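Local coordinates for hypothetical protein XAC2396 (Xanthomonas axonopodis pv. citri, PDB 2G3W) that is of unknown function but has a compact fold built around a variation of the PD-(D/E)XK nuclease motif, at residues T4-R9 against I146-R151; A10-S15 against H25-A30; E66-R71 against W81-Q86; E101-G106 against N128-E133. One frame throughout, in Å; residues are numbered along the deposited sequence.

Interaction 1: residues T4-R9 against I146-R151; sequences TATVRR and IQRGMR. With ACT (acetate ion), chain C.
Arg-9 and Gly-149 pair in parallel register, their CA atoms 4.7 Å apart, where strand 149-157 starts alongside strand 6-16. Two backbone bonds bracket that pair: Arg-9 N gives its hydrogen to Arg-148 O over 2.8 Å, and the N of selenomethionine Met-150 reaches Arg-9 O, also at 2.8 Å. Residues 146-148 lead into the strand as a loop, and here side chains take over from the ladder. Arg-8 does most of the work. With CG beside the backbone N (chi1 -49°) and a bend at chi2, its side chain crosses Ile-146 at about a right angle. Ile-146 CD1 then sits over one face of the guanidinium, toward its rim, 3.5 Å from Arg-8 NE. At the edge, Gln-147 O takes a weak bond from Arg-8 NH1 at 3.2 Å; the firmer partner is Gln-31 OE1 on the neighbouring strand, which is bonded to NE and holds this guanidinium turned away from the bound acetate. Over the opposite face comes Arg-148 NE, 4.3 Å from Arg-8 NH1. Beyond it, Arg-148 NH2 points in its own plane to the acetate, with 3.1 Å between NH2 and the acetate O. That ion probably came from the crystallisation liquor, but the positive charge of Arg-148, with Arg-9 nearby, probably makes this surface attractive to a small anion.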
loop_
_atom_site.group_PDB
_atom_site.type_symbol
_atom_site.label_atom_id
_atom_site.label_comp_id
_atom_site.label_asym_id
_atom_site.label_seq_id
_atom_site.Cartn_x
_atom_site.Cartn_y
_atom_site.Cartn_z
ATOM N N THR A 4 -21.144 27.601 18.566
ATOM C CA THR A 4 -20.385 27.168 19.789
ATOM C C THR A 4 -19.513 25.910 19.592
ATOM O O THR A 4 -20.014 24.790 19.712
ATOM C CB THR A 4 -21.329 26.921 21.015
ATOM O OG1 THR A 4 -22.627 26.493 20.563
ATOM C CG2 THR A 4 -21.466 28.173 21.875
ATOM N N ALA A 5 -18.215 26.102 19.330
ATOM C CA ALA A 5 -17.239 24.988 19.361
ATOM C C ALA A 5 -17.069 24.413 20.779
ATOM O O ALA A 5 -17.304 25.100 21.758
ATOM C CB ALA A 5 -15.880 25.429 18.793
ATOM N N THR A 6 -16.699 23.139 20.884
ATOM C CA THR A 6 -16.448 22.533 22.195
ATOM C C THR A 6 -15.074 21.886 22.181
ATOM O O THR A 6 -14.710 21.192 21.209
ATOM C CB THR A 6 -17.516 21.465 22.595
ATOM O OG1 THR A 6 -17.386 20.323 21.767
ATOM C CG2 THR A 6 -18.953 21.987 22.448
ATOM N N VAL A 7 -14.335 22.092 23.267
ATOM C CA VAL A 7 -12.959 21.627 23.396
ATOM C C VAL A 7 -12.890 20.276 24.076
ATOM O O VAL A 7 -13.479 20.068 25.134
ATOM C CB VAL A 7 -12.084 22.597 24.236
ATOM C CG1 VAL A 7 -10.642 22.131 24.234
ATOM C CG2 VAL A 7 -12.186 24.016 23.723
ATOM N N ARG A 8 -12.132 19.373 23.473
ATOM C CA ARG A 8 -11.936 18.047 24.017
ATOM C C ARG A 8 -10.474 17.840 24.352
ATOM O O ARG A 8 -9.601 18.370 23.672
ATOM C CB ARG A 8 -12.381 17.002 22.994
ATOM C CG ARG A 8 -13.757 17.342 22.443
ATOM C CD ARG A 8 -14.505 16.130 22.088
ATOM N NE ARG A 8 -15.850 16.394 21.593
ATOM C CZ ARG A 8 -16.945 15.949 22.192
ATOM N NH1 ARG A 8 -16.855 15.254 23.326
ATOM N NH2 ARG A 8 -18.134 16.184 21.653
ATOM N N ARG A 9 -10.230 17.042 25.387
ATOM C CA ARG A 9 -8.892 16.618 25.745
ATOM C C ARG A 9 -8.671 15.192 25.259
ATOM O O ARG A 9 -9.561 14.345 25.345
ATOM C CB ARG A 9 -8.687 16.684 27.260
ATOM C CG ARG A 9 -8.574 18.088 27.871
ATOM C CD ARG A 9 -8.197 17.960 29.364
ATOM N NE ARG A 9 -7.918 19.231 30.043
ATOM C CZ ARG A 9 -8.711 19.798 30.948
ATOM N NH1 ARG A 9 -9.856 19.228 31.311
ATOM N NH2 ARG A 9 -8.348 20.942 31.514
ATOM N N ILE A 146 -16.230 8.954 21.443
ATOM C CA ILE A 146 -15.903 10.335 21.791
ATOM C C ILE A 146 -16.319 10.678 23.254
ATOM O O ILE A 146 -17.363 10.262 23.736
ATOM C CB ILE A 146 -16.498 11.333 20.794
ATOM C CG1 ILE A 146 -15.728 12.665 20.817
ATOM C CG2 ILE A 146 -17.994 11.563 21.062
ATOM C CD1 ILE A 146 -16.113 13.542 19.644
ATOM N N GLN A 147 -15.454 11.406 23.945
ATOM C CA GLN A 147 -15.746 11.913 25.291
ATOM C C GLN A 147 -15.104 13.285 25.419
ATOM O O GLN A 147 -14.334 13.667 24.572
ATOM C CB GLN A 147 -15.180 10.974 26.352
ATOM C CG GLN A 147 -15.706 9.542 26.287
ATOM C CD GLN A 147 -15.165 8.697 27.411
ATOM O OE1 GLN A 147 -15.922 8.082 28.158
ATOM N NE2 GLN A 147 -13.846 8.677 27.552
ATOM N N ARG A 148 -15.435 14.045 26.464
ATOM C CA ARG A 148 -14.790 15.345 26.662
ATOM C C ARG A 148 -13.336 15.182 27.094
ATOM O O ARG A 148 -12.483 15.959 26.699
ATOM C CB ARG A 148 -15.564 16.183 27.683
ATOM C CG ARG A 148 -16.937 16.590 27.210
ATOM C CD ARG A 148 -16.882 17.764 26.275
ATOM N NE ARG A 148 -18.223 18.290 26.042
ATOM C CZ ARG A 148 -18.661 19.481 26.452
ATOM N NH1 ARG A 148 -19.910 19.841 26.177
ATOM N NH2 ARG A 148 -17.861 20.318 27.109
ATOM N N GLY A 149 -13.063 14.166 27.907
ATOM C CA GLY A 149 -11.691 13.849 28.341
ATOM C C GLY A 149 -11.328 12.424 27.975
ATOM O O GLY A 149 -11.802 11.487 28.606
HETATM N N MSE A 150 -10.482 12.247 26.964
HETATM C CA MSE A 150 -10.222 10.903 26.422
HETATM C C MSE A 150 -8.829 10.396 26.732
HETATM O O MSE A 150 -7.882 11.179 26.827
HETATM C CB MSE A 150 -10.439 10.880 24.904
HETATM C CG MSE A 150 -11.740 11.535 24.491
HETATM SE SE MSE A 150 -12.051 11.329 22.609
HETATM C CE MSE A 150 -12.797 9.670 22.817
ATOM N N ARG A 151 -8.711 9.080 26.878
ATOM C CA ARG A 151 -7.401 8.419 26.993
ATOM C C ARG A 151 -7.369 7.196 26.082
ATOM O O ARG A 151 -8.193 6.300 26.244
ATOM C CB ARG A 151 -7.119 8.009 28.440
ATOM C CG ARG A 151 -6.577 9.130 29.311
ATOM C CD ARG A 151 -6.845 8.887 30.795
ATOM N NE ARG A 151 -5.906 9.623 31.644
HETATM C C ACT C . -13.998 19.763 28.508
HETATM O O ACT C . -14.830 20.297 27.712
HETATM O OXT ACT C . -14.359 19.642 29.703
HETATM C CH3 ACT C . -12.650 19.259 28.057
#

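Interaction 2: residues A10-S15 against H25-A30; sequences AELQIS and HSLTLA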
loop_
_atom_site.group_PDB
_atom_site.type_symbol
_atom_site.label_atom_id
_atom_site.label_comp_id
_atom_site.label_asym_id
_atom_site.label_seq_id
_atom_site.Cartn_x
_atom_site.Cartn_y
_atom_site.Cartn_z
ATOM N N ALA A 10 -7.467 14.917 24.771
ATOM C CA ALA A 10 -7.126 13.562 24.365
ATOM C C ALA A 10 -5.713 13.241 24.787
ATOM O O ALA A 10 -4.792 13.980 24.478
ATOM C CB ALA A 10 -7.282 13.408 22.875
ATOM N N GLU A 11 -5.551 12.146 25.520
ATOM C CA GLU A 11 -4.223 11.646 25.853
ATOM C C GLU A 11 -3.981 10.393 25.015
ATOM O O GLU A 11 -4.792 9.450 25.037
ATOM C CB GLU A 11 -4.106 11.338 27.337
ATOM C CG GLU A 11 -4.659 12.434 28.264
ATOM C CD GLU A 11 -3.788 13.704 28.335
ATOM O OE1 GLU A 11 -2.535 13.593 28.350
ATOM O OE2 GLU A 11 -4.368 14.817 28.397
ATOM N N LEU A 12 -2.886 10.398 24.261
ATOM C CA LEU A 12 -2.545 9.256 23.416
ATOM C C LEU A 12 -1.237 8.611 23.852
ATOM O O LEU A 12 -0.187 9.265 23.883
ATOM C CB LEU A 12 -2.447 9.679 21.941
ATOM C CG LEU A 12 -3.627 10.401 21.271
ATOM C CD1 LEU A 12 -3.282 10.817 19.851
ATOM C CD2 LEU A 12 -4.869 9.521 21.290
ATOM N N GLN A 13 -1.316 7.337 24.225
ATOM C CA GLN A 13 -0.138 6.525 24.428
ATOM C C GLN A 13 0.027 5.630 23.208
ATOM O O GLN A 13 -0.718 4.664 23.024
ATOM C CB GLN A 13 -0.234 5.706 25.712
ATOM C CG GLN A 13 1.109 5.111 26.149
ATOM C CD GLN A 13 2.155 6.163 26.499
ATOM O OE1 GLN A 13 2.098 6.787 27.558
ATOM N NE2 GLN A 13 3.129 6.338 25.620
ATOM N N ILE A 14 1.005 5.984 22.381
ATOM C CA ILE A 14 1.194 5.412 21.039
ATOM C C ILE A 14 2.330 4.385 21.042
ATOM O O ILE A 14 3.402 4.619 21.596
ATOM C CB ILE A 14 1.450 6.517 19.995
ATOM C CG1 ILE A 14 0.324 7.555 20.041
ATOM C CG2 ILE A 14 1.610 5.918 18.558
ATOM C CD1 ILE A 14 0.402 8.596 18.945
ATOM N N SER A 15 2.044 3.228 20.454
ATOM C CA SER A 15 3.014 2.164 20.265
ATOM C C SER A 15 2.966 1.779 18.802
ATOM O O SER A 15 2.156 0.942 18.384
ATOM C CB SER A 15 2.668 0.968 21.135
ATOM O OG SER A 15 2.821 1.298 22.493
ATOM N N HIS A 25 1.199 11.844 24.045
ATOM C CA HIS A 25 0.688 13.127 23.579
ATOM C C HIS A 25 -0.542 13.581 24.353
ATOM O O HIS A 25 -1.555 12.887 24.388
ATOM C CB HIS A 25 0.344 13.058 22.081
ATOM C CG HIS A 25 1.540 12.898 21.209
ATOM N ND1 HIS A 25 2.246 13.973 20.717
ATOM C CD2 HIS A 25 2.194 11.790 20.786
ATOM C CE1 HIS A 25 3.256 13.531 19.983
ATOM N NE2 HIS A 25 3.245 12.209 20.010
ATOM N N SER A 26 -0.420 14.759 24.960
ATOM C CA SER A 26 -1.522 15.437 25.601
ATOM C C SER A 26 -2.097 16.442 24.623
ATOM O O SER A 26 -1.468 17.464 24.327
ATOM C CB SER A 26 -1.019 16.150 26.861
ATOM O OG SER A 26 -2.098 16.678 27.588
ATOM N N LEU A 27 -3.288 16.143 24.105
ATOM C CA LEU A 27 -3.885 16.948 23.059
ATOM C C LEU A 27 -5.162 17.671 23.496
ATOM O O LEU A 27 -5.851 17.228 24.407
ATOM C CB LEU A 27 -4.222 16.052 21.846
ATOM C CG LEU A 27 -3.042 15.311 21.204
ATOM C CD1 LEU A 27 -3.558 14.534 20.044
ATOM C CD2 LEU A 27 -1.930 16.251 20.758
ATOM N N THR A 28 -5.452 18.757 22.783
ATOM C CA THR A 28 -6.656 19.553 22.898
ATOM C C THR A 28 -7.189 19.735 21.496
ATOM O O THR A 28 -6.418 20.062 20.576
ATOM C CB THR A 28 -6.274 20.918 23.533
ATOM O OG1 THR A 28 -6.325 20.778 24.958
ATOM C CG2 THR A 28 -7.174 22.059 23.073
ATOM N N LEU A 29 -8.486 19.460 21.312
ATOM C CA LEU A 29 -9.148 19.580 20.011
ATOM C C LEU A 29 -10.385 20.412 20.144
ATOM O O LEU A 29 -11.249 20.115 20.982
ATOM C CB LEU A 29 -9.536 18.203 19.424
ATOM C CG LEU A 29 -8.468 17.188 19.058
ATOM C CD1 LEU A 29 -8.188 16.318 20.285
ATOM C CD2 LEU A 29 -8.988 16.340 17.891
ATOM N N ALA A 30 -10.454 21.481 19.354
ATOM C CA ALA A 30 -11.648 22.320 19.315
ATOM C C ALA A 30 -12.566 21.700 18.278
ATOM O O ALA A 30 -12.211 21.650 17.128
ATOM C CB ALA A 30 -11.300 23.746 18.911
HETATM O O HOH W 1 -4.694 17.076 26.973
#
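The His-25 imidazole meets Ile-14 through its CD2 atom, 4.1 Å from Ile-14 CD1, the methyl coming in obliquely. Phe-47 of helix 37-49 forms an edge-to-face pair with the same ring, and a hydrogen bond between His-25 NE2 and Tyr-21 OH fixes its rotation. The other flat group, the Glu-11 carboxylate, lies on the opposite face of the sheet beside Ser-26. Its chain is bent at chi2 (-72°), which curls the acid back across the neighbouring strand until Glu-11 OE1 is 3.3 Å from Ser-26 CB. One water ties this corner together: it donates to Glu-11 OE2 at 2.7 Å and to Leu-27 O, and accepts from Ser-26 OG.

Between these two faces runs the ladder of an antiparallel beta hairpin, strands 6-16 and 21-31, the second being outermost in the sheet within this chain. Ala-10 with Leu-27 and Leu-12 with His-25 are hydrogen-bonded pairs, Glu-11 with Ser-26 the non-hydrogen-bonded pair between them. Leu-27 N to Ala-10 O is 2.7 Å, and Leu-12 N reaches His-25 O over 2.8 Å.

On the His-25 face the apolar groups interlock. Leu-12 and Leu-27 cross at about a right angle and touch through their CD1 methyls at 3.7 Å, while Leu-29 CD1 comes to 4.0 Å from Ala-10 CB. Leu-44 of helix 37-49 covers Ala-10, Leu-12 and Leu-27 from that side.

Interaction 3: residues E66-R71 against W81-Q86; sequences EPDLWR and WIDLGQ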
loop_
_atom_site.group_PDB
_atom_site.type_symbol
_atom_site.label_atom_id
_atom_site.label_comp_id
_atom_site.label_asym_id
_atom_site.label_seq_id
_atom_site.Cartn_x
_atom_site.Cartn_y
_atom_site.Cartn_z
ATOM N N GLU A 66 -5.821 26.609 5.741
ATOM C CA GLU A 66 -5.137 25.591 6.559
ATOM C C GLU A 66 -5.634 24.154 6.346
ATOM O O GLU A 66 -6.800 23.935 5.997
ATOM C CB GLU A 66 -5.160 25.962 8.063
ATOM C CG GLU A 66 -4.424 27.279 8.383
ATOM C CD GLU A 66 -4.280 27.575 9.881
ATOM O OE1 GLU A 66 -4.740 26.774 10.728
ATOM O OE2 GLU A 66 -3.687 28.614 10.208
ATOM N N PRO A 67 -4.737 23.169 6.536
ATOM C CA PRO A 67 -5.190 21.785 6.467
ATOM C C PRO A 67 -5.846 21.387 7.788
ATOM O O PRO A 67 -5.868 22.178 8.724
ATOM C CB PRO A 67 -3.888 21.017 6.288
ATOM C CG PRO A 67 -2.882 21.835 7.047
ATOM C CD PRO A 67 -3.287 23.264 6.794
ATOM N N ASP A 68 -6.353 20.164 7.883
ATOM C CA ASP A 68 -6.796 19.673 9.192
ATOM C C ASP A 68 -5.658 19.399 10.139
ATOM O O ASP A 68 -5.769 19.617 11.358
ATOM C CB ASP A 68 -7.678 18.454 9.004
ATOM C CG ASP A 68 -8.901 18.790 8.194
ATOM O OD1 ASP A 68 -9.695 19.661 8.623
ATOM O OD2 ASP A 68 -9.058 18.220 7.117
ATOM N N LEU A 69 -4.553 18.896 9.599
ATOM C CA LEU A 69 -3.331 18.799 10.438
ATOM C C LEU A 69 -2.126 19.187 9.631
ATOM O O LEU A 69 -2.122 19.024 8.410
ATOM C CB LEU A 69 -3.120 17.390 11.002
ATOM C CG LEU A 69 -4.245 16.661 11.746
ATOM C CD1 LEU A 69 -5.227 15.990 10.756
ATOM C CD2 LEU A 69 -3.615 15.609 12.653
ATOM N N TRP A 70 -1.076 19.654 10.316
ATOM C CA TRP A 70 0.199 19.933 9.646
ATOM C C TRP A 70 1.406 19.980 10.565
ATOM O O TRP A 70 1.278 20.276 11.763
ATOM C CB TRP A 70 0.153 21.212 8.803
ATOM C CG TRP A 70 -0.332 22.488 9.472
ATOM C CD1 TRP A 70 -0.818 22.649 10.741
ATOM C CD2 TRP A 70 -0.412 23.770 8.843
ATOM N NE1 TRP A 70 -1.169 23.978 10.949
ATOM C CE2 TRP A 70 -0.940 24.676 9.789
ATOM C CE3 TRP A 70 -0.112 24.235 7.547
ATOM C CZ2 TRP A 70 -1.154 26.028 9.491
ATOM C CZ3 TRP A 70 -0.325 25.574 7.254
ATOM C CH2 TRP A 70 -0.833 26.458 8.230
ATOM N N ARG A 71 2.542 19.619 9.982
ATOM C CA ARG A 71 3.844 19.839 10.592
ATOM C C ARG A 71 4.561 20.849 9.696
ATOM O O ARG A 71 4.634 20.677 8.471
ATOM C CB ARG A 71 4.623 18.537 10.697
ATOM C CG ARG A 71 6.009 18.750 11.290
ATOM C CD ARG A 71 6.747 17.451 11.481
ATOM N NE ARG A 71 7.080 16.793 10.213
ATOM C CZ ARG A 71 6.489 15.692 9.756
ATOM N NH1 ARG A 71 5.519 15.103 10.453
ATOM N NH2 ARG A 71 6.881 15.173 8.603
ATOM N N TRP A 81 1.039 18.045 5.227
ATOM C CA TRP A 81 -0.246 18.715 5.117
ATOM C C TRP A 81 -1.279 17.633 4.993
ATOM O O TRP A 81 -1.254 16.876 4.034
ATOM C CB TRP A 81 -0.247 19.572 3.851
ATOM C CG TRP A 81 -1.517 20.286 3.478
ATOM C CD1 TRP A 81 -2.703 19.729 3.083
ATOM C CD2 TRP A 81 -1.689 21.695 3.391
ATOM N NE1 TRP A 81 -3.622 20.710 2.785
ATOM C CE2 TRP A 81 -3.019 21.930 2.964
ATOM C CE3 TRP A 81 -0.847 22.794 3.642
ATOM C CZ2 TRP A 81 -3.535 23.219 2.787
ATOM C CZ3 TRP A 81 -1.359 24.081 3.466
ATOM C CH2 TRP A 81 -2.701 24.282 3.047
ATOM N N ILE A 82 -2.173 17.539 5.986
ATOM C CA ILE A 82 -3.192 16.473 6.023
ATOM C C ILE A 82 -4.621 17.019 5.904
ATOM O O ILE A 82 -5.023 17.854 6.721
ATOM C CB ILE A 82 -3.065 15.615 7.339
ATOM C CG1 ILE A 82 -1.614 15.118 7.578
ATOM C CG2 ILE A 82 -4.082 14.443 7.298
ATOM C CD1 ILE A 82 -1.336 14.502 8.957
ATOM N N ASP A 83 -5.377 16.577 4.888
ATOM C CA ASP A 83 -6.771 16.974 4.693
ATOM C C ASP A 83 -7.685 15.756 4.817
ATOM O O ASP A 83 -7.382 14.681 4.258
ATOM C CB ASP A 83 -7.017 17.628 3.309
ATOM C CG ASP A 83 -6.671 19.124 3.276
ATOM O OD1 ASP A 83 -6.748 19.801 4.299
ATOM O OD2 ASP A 83 -6.266 19.619 2.225
ATOM N N LEU A 84 -8.778 15.901 5.566
ATOM C CA LEU A 84 -9.660 14.771 5.798
ATOM C C LEU A 84 -10.755 14.852 4.777
ATOM O O LEU A 84 -11.082 15.944 4.281
ATOM C CB LEU A 84 -10.255 14.736 7.217
ATOM C CG LEU A 84 -9.218 15.009 8.336
ATOM C CD1 LEU A 84 -9.938 15.250 9.652
ATOM C CD2 LEU A 84 -8.209 13.888 8.443
ATOM N N GLY A 85 -11.307 13.702 4.443
ATOM C CA GLY A 85 -12.454 13.668 3.531
ATOM C C GLY A 85 -12.093 13.485 2.075
ATOM O O GLY A 85 -11.167 12.728 1.701
ATOM N N GLN A 86 -12.846 14.197 1.238
ATOM C CA GLN A 86 -12.767 14.048 -0.180
ATOM C C GLN A 86 -12.489 15.416 -0.770
ATOM O O GLN A 86 -13.388 15.982 -1.434
ATOM C CB GLN A 86 -14.143 13.633 -0.697
ATOM C CG GLN A 86 -14.134 12.406 -1.488
ATOM C CD GLN A 86 -14.781 11.302 -0.724
ATOM O OE1 GLN A 86 -15.940 10.995 -0.991
ATOM N NE2 GLN A 86 -14.067 10.712 0.257
#
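Strands 69-72 and 78-84 run antiparallel, with Leu-69 and Ile-82 as a hydrogen-bonded pair and Trp-70 opposite Trp-81 as the next, non-hydrogen-bonded one. On the tryptophan side Pro-67 fills the corner between the two indoles. Its CB stands over the five-membered ring of Trp-81, 3.4 Å from the centroid and 6° off the ring normal, a close CH-pi contact, while its CD lies over a face of Trp-70 near the rim. Trp-70 turns an edge toward the face of Trp-81 in an offset edge-to-face pair, the planes at 89°. Trp-81 has CG anti to N (chi1 176°), which carries the indole forward along its own strand to Asp-83: NE1 donates to Asp-83 OD2 at 2.9 Å, with the oxygen in the ring plane but the nitrogen well above the carboxylate plane.

The hairpin starts with a classic beta bulge, in which Asp-68 and Leu-69 both face Ile-82. Ile-82 O takes a bond from Leu-69 N at 3.1 Å and only a weak one from Asp-68 N. The bulge also turns Asp-68 across the pair, so that Leu-84 N donates to Asp-68 OD2 at 2.8 Å, on its anti side.

Both buried acids have basic partners: Arg-39 of helix 37-49 bridges to Asp-68 OD1, and Arg-91 of helix 89-98 to Asp-83 OD2. Across the sheet from the tryptophans, Leu-69 CD1 packs on Ile-82 CG2 at 4.0 Å, the two side chains crossing at a slant.

Interaction 4: residues E101-G106 against N128-E133; sequences EAVVIG and NLRVIE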
loop_
_atom_site.group_PDB
_atom_site.type_symbol
_atom_site.label_atom_id
_atom_site.label_comp_id
_atom_site.label_asym_id
_atom_site.label_seq_id
_atom_site.Cartn_x
_atom_site.Cartn_y
_atom_site.Cartn_z
ATOM N N GLU A 101 5.021 16.829 1.701
ATOM C CA GLU A 101 4.141 15.680 1.567
ATOM C C GLU A 101 2.714 16.144 1.842
ATOM O O GLU A 101 2.486 16.898 2.776
ATOM C CB GLU A 101 4.520 14.555 2.551
ATOM C CG GLU A 101 3.625 13.265 2.357
ATOM C CD GLU A 101 3.967 12.091 3.318
ATOM O OE1 GLU A 101 5.150 11.829 3.594
ATOM O OE2 GLU A 101 3.034 11.402 3.778
ATOM N N ALA A 102 1.770 15.709 0.997
ATOM C CA ALA A 102 0.359 15.979 1.198
ATOM C C ALA A 102 -0.296 14.652 1.466
ATOM O O ALA A 102 0.118 13.630 0.884
ATOM C CB ALA A 102 -0.249 16.642 -0.043
ATOM N N VAL A 103 -1.288 14.651 2.352
ATOM C CA VAL A 103 -2.057 13.439 2.681
ATOM C C VAL A 103 -3.549 13.744 2.596
ATOM O O VAL A 103 -4.018 14.752 3.137
ATOM C CB VAL A 103 -1.713 12.946 4.126
ATOM C CG1 VAL A 103 -2.375 11.568 4.469
ATOM C CG2 VAL A 103 -0.156 12.894 4.329
ATOM N N VAL A 104 -4.292 12.873 1.927
ATOM C CA VAL A 104 -5.731 12.885 1.963
ATOM C C VAL A 104 -6.158 11.629 2.726
ATOM O O VAL A 104 -5.718 10.534 2.406
ATOM C CB VAL A 104 -6.283 12.836 0.518
ATOM C CG1 VAL A 104 -7.840 12.665 0.500
ATOM C CG2 VAL A 104 -5.884 14.056 -0.198
ATOM N N ILE A 105 -7.026 11.789 3.729
ATOM C CA ILE A 105 -7.544 10.653 4.516
ATOM C C ILE A 105 -9.055 10.590 4.292
ATOM O O ILE A 105 -9.789 11.405 4.818
ATOM C CB ILE A 105 -7.213 10.843 6.003
ATOM C CG1 ILE A 105 -5.690 10.877 6.181
ATOM C CG2 ILE A 105 -7.856 9.704 6.904
ATOM C CD1 ILE A 105 -5.226 11.062 7.647
ATOM N N GLY A 106 -9.502 9.701 3.426
ATOM C CA GLY A 106 -10.940 9.523 3.202
ATOM C C GLY A 106 -11.562 8.444 4.086
ATOM O O GLY A 106 -10.868 7.541 4.557
ATOM N N ASN A 128 4.185 13.426 -4.462
ATOM C CA ASN A 128 4.379 13.694 -3.035
ATOM C C ASN A 128 3.062 13.572 -2.292
ATOM O O ASN A 128 2.882 14.109 -1.200
ATOM C CB ASN A 128 5.001 15.077 -2.826
ATOM C CG ASN A 128 4.091 16.226 -3.304
ATOM O OD1 ASN A 128 3.341 16.085 -4.269
ATOM N ND2 ASN A 128 4.187 17.375 -2.630
ATOM N N LEU A 129 2.142 12.850 -2.899
ATOM C CA LEU A 129 0.810 12.666 -2.355
ATOM C C LEU A 129 0.658 11.289 -1.733
ATOM O O LEU A 129 1.095 10.298 -2.299
ATOM C CB LEU A 129 -0.209 12.832 -3.489
ATOM C CG LEU A 129 -1.691 12.548 -3.189
ATOM C CD1 LEU A 129 -2.216 13.447 -2.088
ATOM C CD2 LEU A 129 -2.472 12.782 -4.495
ATOM N N ARG A 130 0.070 11.242 -0.543
ATOM C CA ARG A 130 -0.341 9.994 0.099
ATOM C C ARG A 130 -1.870 9.977 0.220
ATOM O O ARG A 130 -2.468 10.924 0.738
ATOM C CB ARG A 130 0.317 9.895 1.503
ATOM C CG ARG A 130 -0.057 8.640 2.295
ATOM C CD ARG A 130 0.627 8.672 3.712
ATOM N NE ARG A 130 2.068 8.602 3.513
ATOM C CZ ARG A 130 2.753 7.487 3.262
ATOM N NH1 ARG A 130 2.153 6.297 3.191
ATOM N NH2 ARG A 130 4.040 7.570 3.058
ATOM N N VAL A 131 -2.525 8.936 -0.278
ATOM C CA VAL A 131 -3.970 8.849 -0.157
ATOM C C VAL A 131 -4.256 7.594 0.623
ATOM O O VAL A 131 -3.746 6.503 0.294
ATOM C CB VAL A 131 -4.718 8.815 -1.545
ATOM C CG1 VAL A 131 -6.271 8.638 -1.307
ATOM C CG2 VAL A 131 -4.439 10.090 -2.331
ATOM N N ILE A 132 -5.001 7.757 1.713
ATOM C CA ILE A 132 -5.446 6.600 2.479
ATOM C C ILE A 132 -6.964 6.576 2.651
ATOM O O ILE A 132 -7.640 7.632 2.619
ATOM C CB ILE A 132 -4.741 6.453 3.836
ATOM C CG1 ILE A 132 -5.252 7.430 4.840
ATOM C CG2 ILE A 132 -3.159 6.522 3.732
ATOM C CD1 ILE A 132 -5.045 6.911 6.221
ATOM N N GLU A 133 -7.498 5.365 2.789
ATOM C CA GLU A 133 -8.934 5.203 2.998
ATOM C C GLU A 133 -9.155 4.376 4.261
ATOM O O GLU A 133 -8.521 3.328 4.439
ATOM C CB GLU A 133 -9.608 4.504 1.828
ATOM C CG GLU A 133 -11.041 4.168 2.199
ATOM C CD GLU A 133 -11.892 3.767 1.038
ATOM O OE1 GLU A 133 -11.383 3.723 -0.100
ATOM O OE2 GLU A 133 -13.103 3.521 1.257
#
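Glu-101 and Arg-130 close one end of a beta-alpha-beta unit, in which helix 110-123 links two neighbouring parallel strands. The Arg-130 chain is extended as far as CD and bends at chi3, bringing NE round to Glu-101 OE2 for a salt bridge of 3.0 Å. The oxygen lies in the plane of the guanidinium, at its edge; seen from the acid, though, NE stands above the carboxylate plane, and the two flat groups are turned 47° apart. Only one of the acid's oxygens is engaged here, by a single N-H, unlike the paired grip of a bidentate bridge.

On the same face Val-103 lies alongside Arg-130, pointing the same way, with Val-103 CG2 4.1 Å from Arg-130 CB. Further on, Ile-105 and Ile-132 also lie side by side. Ile-132 carries CG1 between its backbone N and carbonyl carbon (chi1 76°), which sets that atom 3.7 Å from Ile-105 CG1. Ile-82 and Leu-84 of strand 78-84 continue this layer beyond Ile-105.

The opposite face belongs to the helices. Leu-129 crosses Val-104 at a slant, Leu-129 CD1 being 4.2 Å from Val-104 CG2; Trp-115 of helix 110-123 rests on Val-104 and Val-131, while Cys-96 of helix 89-98 touches Ala-102 and Leu-129.

Five backbone hydrogen bonds hold the strands in register from Ala-102 to Gly-106. The straightest runs from Ile-132 N to Val-104 O, 3.0 Å long with 174° at the hydrogen.

How the interactions relate
From the N terminus, strand 6-16 enters two contacts. Interaction 2 closes a short hairpin loop on strand 21-31; interaction 1 closes the longest loop, since 4-9 waits for 146-151, and the other three contacts all fall within that span. The two touch: Arg-8 N probably bonds to Leu-29 O, and Glu-11 N to Met-150 O. Interactions 3 and 4 follow in series, a second hairpin and then the beta-alpha-beta unit. They abut through strands 78-84 and 101-106, where Val-103 N probably bonds to Trp-81 O. Interactions 1 and 4 lie on opposite sides of the chain's centre, about 26 Å between centres, yet share one mixed sheet.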